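Papain inhibitor (Streptomyces mobaraensis, PDB 5NTB) inhibits the cysteine proteases papain and bromelain and the serine protease trypsin, and serves as a glutamine and lysine donor substrate for transglutaminase. Local coordinates at residues A36-A39 and A40-T43; A88-A91 and K92-L96. All blocks are in the same frame, centred on the assembly; numbering follows the deposited sequence. Where two conformers were deposited one is given.

Interaction 1 (36-39 with 40-43) and interaction 2 (88-91 with 92-96) come one after the other along the chain and lie on opposite sides of its centre, their own centres 22 Å apart and their nearest atoms about 8 Å apart, with no touch between them. Both are local turns where a regular element gives way to a loop: the first follows strand 35-38, the second the short helix 87-90. They lean on shared strands, since 65-75 and 8-18 both receive side chains from each. The sulfate ion about 6 Å from the side chain of Trp41 belongs to the neighbourhood of interaction 1 and probably came from the crystallisation liquor.

Interaction 1: residues A36-A39 and A40-T43; sequences AIPA and AWWT
Ile37 meets both tryptophans of the turn that follows it, one with its carbonyl and the other with a methyl. Trp42 brings the N-H of its five-membered ring back to the chain, and NE1 donates to Ile37 O at 3.0 Å. The bond is noticeably bent, 145° at the hydrogen; the donor stands above the carbonyl plane, and the oxygen is tilted somewhat from the indole plane. The ring edge beside it meets Pro38 O in plane, Trp42 CD1 coming to 3.2 Å, so the pyrrole edge spans two successive carbonyls. Trp41 and Trp42 share a first torsion (chi1 -60° and -66°) that lays each indole back beside its own backbone N; the one-residue step round the turn separates them, and Trp42 meets the carbonyls while Trp41 meets Ile37 CG2 and Pro38. Trp41 CD1 lies 3.7 Å from Ile37 CG2, the two side chains crossing obliquely, while the Pro38 ring runs alongside and points the same way, its CB 4.0 Å from Trp41 CD1. Strand 35-38 of the double-psi beta-barrel ends here in a short 3-10 turn. Trp41 N donates almost straight to Pro38 O at 3.1 Å, and Trp42 N donates to Ala39 O at 3.0 Å; these two i to i+3 bonds set where each indole starts. A water adds a second donor to Ala39 O at 2.7 Å and reaches Trp42 O only weakly. Farther out, Trp41 NE1 is taken by Arg80 O and its ring makes an edge-to-face contact with Phe108, whereas Trp42 packs on Leu52 and on Cys53, which is disulfide-bonded to Cys23. On the strand side, backbone hydrogen bonds join Ile37 to Asp73 and Cys75 of strand 65-75.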
loop_
_atom_site.group_PDB
_atom_site.type_symbol
_atom_site.label_atom_id
_atom_site.label_comp_id
_atom_site.label_asym_id
_atom_site.label_seq_id
_atom_site.Cartn_x
_atom_site.Cartn_y
_atom_site.Cartn_z
ATOM N N ALA A 36 -0.379 2.293 1.724
ATOM C CA ALA A 36 -1.677 2.962 1.745
ATOM C C ALA A 36 -2.481 2.480 0.548
ATOM O O ALA A 36 -2.014 2.569 -0.598
ATOM C CB ALA A 36 -1.506 4.481 1.714
ATOM N N ILE A 37 -3.660 1.933 0.821
ATOM C CA ILE A 37 -4.512 1.275 -0.168
ATOM C C ILE A 37 -5.555 2.256 -0.701
ATOM O O ILE A 37 -6.149 3.017 0.076
ATOM C CB ILE A 37 -5.169 0.032 0.450
ATOM C CG1 ILE A 37 -4.113 -1.039 0.729
ATOM C CG2 ILE A 37 -6.332 -0.511 -0.412
ATOM C CD1 ILE A 37 -3.399 -1.557 -0.507
ATOM N N PRO A 38 -5.806 2.270 -2.012
ATOM C CA PRO A 38 -6.795 3.200 -2.581
ATOM C C PRO A 38 -8.160 3.103 -1.919
ATOM O O PRO A 38 -8.620 2.020 -1.539
ATOM C CB PRO A 38 -6.885 2.776 -4.052
ATOM C CG PRO A 38 -5.694 1.982 -4.319
ATOM C CD PRO A 38 -5.087 1.501 -3.039
ATOM N N ALA A 39 -8.836 4.259 -1.862
ATOM C CA ALA A 39 -10.085 4.373 -1.119
ATOM C C ALA A 39 -11.157 3.422 -1.635
ATOM O O ALA A 39 -12.021 3.002 -0.862
ATOM C CB ALA A 39 -10.598 5.813 -1.171
ATOM N N ALA A 40 -11.106 3.044 -2.913
ATOM C CA ALA A 40 -12.164 2.207 -3.475
ATOM C C ALA A 40 -12.242 0.826 -2.831
ATOM O O ALA A 40 -13.265 0.144 -2.978
ATOM C CB ALA A 40 -11.975 2.068 -4.983
ATOM N N TRP A 41 -11.215 0.412 -2.089
ATOM C CA TRP A 41 -11.221 -0.881 -1.427
ATOM C C TRP A 41 -11.744 -0.823 -0.002
ATOM O O TRP A 41 -11.961 -1.880 0.597
ATOM C CB TRP A 41 -9.811 -1.467 -1.412
ATOM C CG TRP A 41 -9.268 -1.672 -2.787
ATOM C CD1 TRP A 41 -8.384 -0.874 -3.458
ATOM C CD2 TRP A 41 -9.591 -2.752 -3.669
ATOM N NE1 TRP A 41 -8.143 -1.394 -4.716
ATOM C CE2 TRP A 41 -8.878 -2.543 -4.867
ATOM C CE3 TRP A 41 -10.431 -3.868 -3.568
ATOM C CZ2 TRP A 41 -8.968 -3.425 -5.951
ATOM C CZ3 TRP A 41 -10.508 -4.739 -4.641
ATOM C CH2 TRP A 41 -9.783 -4.514 -5.812
ATOM N N TRP A 42 -11.936 0.374 0.549
ATOM C CA TRP A 42 -12.374 0.522 1.929
ATOM C C TRP A 42 -13.893 0.423 1.998
ATOM O O TRP A 42 -14.601 0.917 1.114
ATOM C CB TRP A 42 -11.866 1.850 2.500
ATOM C CG TRP A 42 -10.353 1.841 2.593
ATOM C CD1 TRP A 42 -9.464 1.868 1.543
ATOM C CD2 TRP A 42 -9.555 1.736 3.787
ATOM N NE1 TRP A 42 -8.165 1.807 2.014
ATOM C CE2 TRP A 42 -8.198 1.722 3.384
ATOM C CE3 TRP A 42 -9.853 1.662 5.157
ATOM C CZ2 TRP A 42 -7.153 1.629 4.294
ATOM C CZ3 TRP A 42 -8.808 1.577 6.060
ATOM C CH2 TRP A 42 -7.468 1.554 5.621
ATOM N N THR A 43 -14.388 -0.247 3.048
ATOM C CA THR A 43 -15.809 -0.596 3.116
ATOM C C THR A 43 -16.497 -0.123 4.383
ATOM O O THR A 43 -17.673 0.249 4.327
ATOM C CB THR A 43 -16.010 -2.121 2.993
ATOM O OG1 THR A 43 -15.150 -2.815 3.912
ATOM C CG2 THR A 43 -15.719 -2.581 1.577
HETATM O O HOH W 1 -14.215 4.247 0.200
#

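Interaction 2: residues A88-A91 and K92-L96; sequences AAFA and KLAPL
Phe90 and Leu96 run past one another antiparallel, Phe90 CD1 lying 3.7 Å from Leu96 CD2. The ring's CE1 also meets the CB of Ala94 at 3.8 Å, and its edge looks in plane at Pro95 O. The ring reaches the returning chain because chi1 (-175°) turns CG away from the backbone N. Leu96 CG additionally rests 4.0 Å from Ala91 CB. Without the ring, as with an alanine here, Leu96 CD2 and Ala94 CB would probably lose the surface they pack on, leaving a gap beside the returning chain. The backbone turn behind these contacts follows on from helix 87-90: Phe90 O accepts from both Leu93 N, at 2.9 Å, and Ala94 N, at 3.0 Å, the latter nearly along the C=O axis. Lys92 N donates to Ala89 O, and the CA of Ala91 makes a C-H...O contact with Ala94 O at 3.4 Å. This turn leads from the helix into the loop before strand 101-102, which pairs with strand 8-18 in the barrel sheet. Lys92 is extended beyond CG, passing Ala88 O with CG at 3.5 Å before NZ reaches Asp33 in a salt bridge. Farther out, Tyr14 meets the Phe90 ring edge-to-face, while Met12 of the same strand, 8-18, touches Phe90, Leu93 and Ala94; Leu93 also packs on Ile67 and Val60.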
loop_
_atom_site.group_PDB
_atom_site.type_symbol
_atom_site.label_atom_id
_atom_site.label_comp_id
_atom_site.label_asym_id
_atom_site.label_seq_id
_atom_site.Cartn_x
_atom_site.Cartn_y
_atom_site.Cartn_z
ATOM N N ALA A 88 10.020 3.992 2.607
ATOM C CA ALA A 88 10.933 2.915 2.960
ATOM C C ALA A 88 10.690 1.668 2.117
ATOM O O ALA A 88 11.644 1.017 1.672
ATOM C CB ALA A 88 10.804 2.604 4.452
ATOM N N ALA A 89 9.422 1.315 1.882
ATOM C CA ALA A 89 9.147 0.137 1.068
ATOM C C ALA A 89 9.445 0.391 -0.404
ATOM O O ALA A 89 10.003 -0.475 -1.091
ATOM C CB ALA A 89 7.690 -0.291 1.239
ATOM N N PHE A 90 9.053 1.559 -0.912
ATOM C CA PHE A 90 9.259 1.876 -2.327
ATOM C C PHE A 90 10.724 1.747 -2.714
ATOM O O PHE A 90 11.053 1.178 -3.762
ATOM C CB PHE A 90 8.739 3.287 -2.584
ATOM C CG PHE A 90 8.760 3.721 -4.020
ATOM C CD1 PHE A 90 9.947 4.081 -4.638
ATOM C CD2 PHE A 90 7.567 3.851 -4.727
ATOM C CE1 PHE A 90 9.960 4.523 -5.954
ATOM C CE2 PHE A 90 7.575 4.302 -6.044
ATOM C CZ PHE A 90 8.776 4.639 -6.650
ATOM N N ALA A 91 11.619 2.242 -1.851
ATOM C CA ALA A 91 13.044 2.249 -2.138
ATOM C C ALA A 91 13.612 0.849 -2.289
ATOM O O ALA A 91 14.667 0.685 -2.909
ATOM C CB ALA A 91 13.777 2.988 -1.023
ATOM N N LYS A 92 12.934 -0.157 -1.752
ATOM C CA LYS A 92 13.380 -1.535 -1.900
ATOM C C LYS A 92 13.105 -2.086 -3.293
ATOM O O LYS A 92 13.697 -3.105 -3.680
ATOM C CB LYS A 92 12.710 -2.401 -0.839
ATOM C CG LYS A 92 13.094 -1.976 0.570
ATOM C CD LYS A 92 12.409 -2.787 1.647
ATOM C CE LYS A 92 12.876 -2.292 3.013
ATOM N NZ LYS A 92 12.442 -3.202 4.098
ATOM N N LEU A 93 12.205 -1.450 -4.041
ATOM C CA LEU A 93 11.837 -1.877 -5.384
ATOM C C LEU A 93 12.355 -0.966 -6.481
ATOM O O LEU A 93 12.586 -1.438 -7.591
ATOM C CB LEU A 93 10.313 -1.949 -5.523
ATOM C CG LEU A 93 9.624 -3.012 -4.690
ATOM C CD1 LEU A 93 8.129 -2.916 -4.925
ATOM C CD2 LEU A 93 10.145 -4.398 -5.044
ATOM N N ALA A 94 12.504 0.327 -6.214
ATOM C CA ALA A 94 12.808 1.281 -7.269
ATOM C C ALA A 94 13.480 2.502 -6.662
ATOM O O ALA A 94 13.281 2.792 -5.478
ATOM C CB ALA A 94 11.536 1.699 -8.017
ATOM N N PRO A 95 14.260 3.244 -7.450
ATOM C CA PRO A 95 14.901 4.450 -6.916
ATOM C C PRO A 95 13.871 5.506 -6.550
ATOM O O PRO A 95 12.914 5.753 -7.288
ATOM C CB PRO A 95 15.795 4.920 -8.069
ATOM C CG PRO A 95 15.161 4.345 -9.292
ATOM C CD PRO A 95 14.626 3.010 -8.860
ATOM N N LEU A 96 14.086 6.144 -5.398
ATOM C CA LEU A 96 13.154 7.175 -4.954
ATOM C C LEU A 96 13.081 8.333 -5.934
ATOM O O LEU A 96 12.034 8.979 -6.049
ATOM C CB LEU A 96 13.546 7.689 -3.571
ATOM C CG LEU A 96 13.319 6.653 -2.468
ATOM C CD1 LEU A 96 13.891 7.119 -1.145
ATOM C CD2 LEU A 96 11.831 6.336 -2.348
#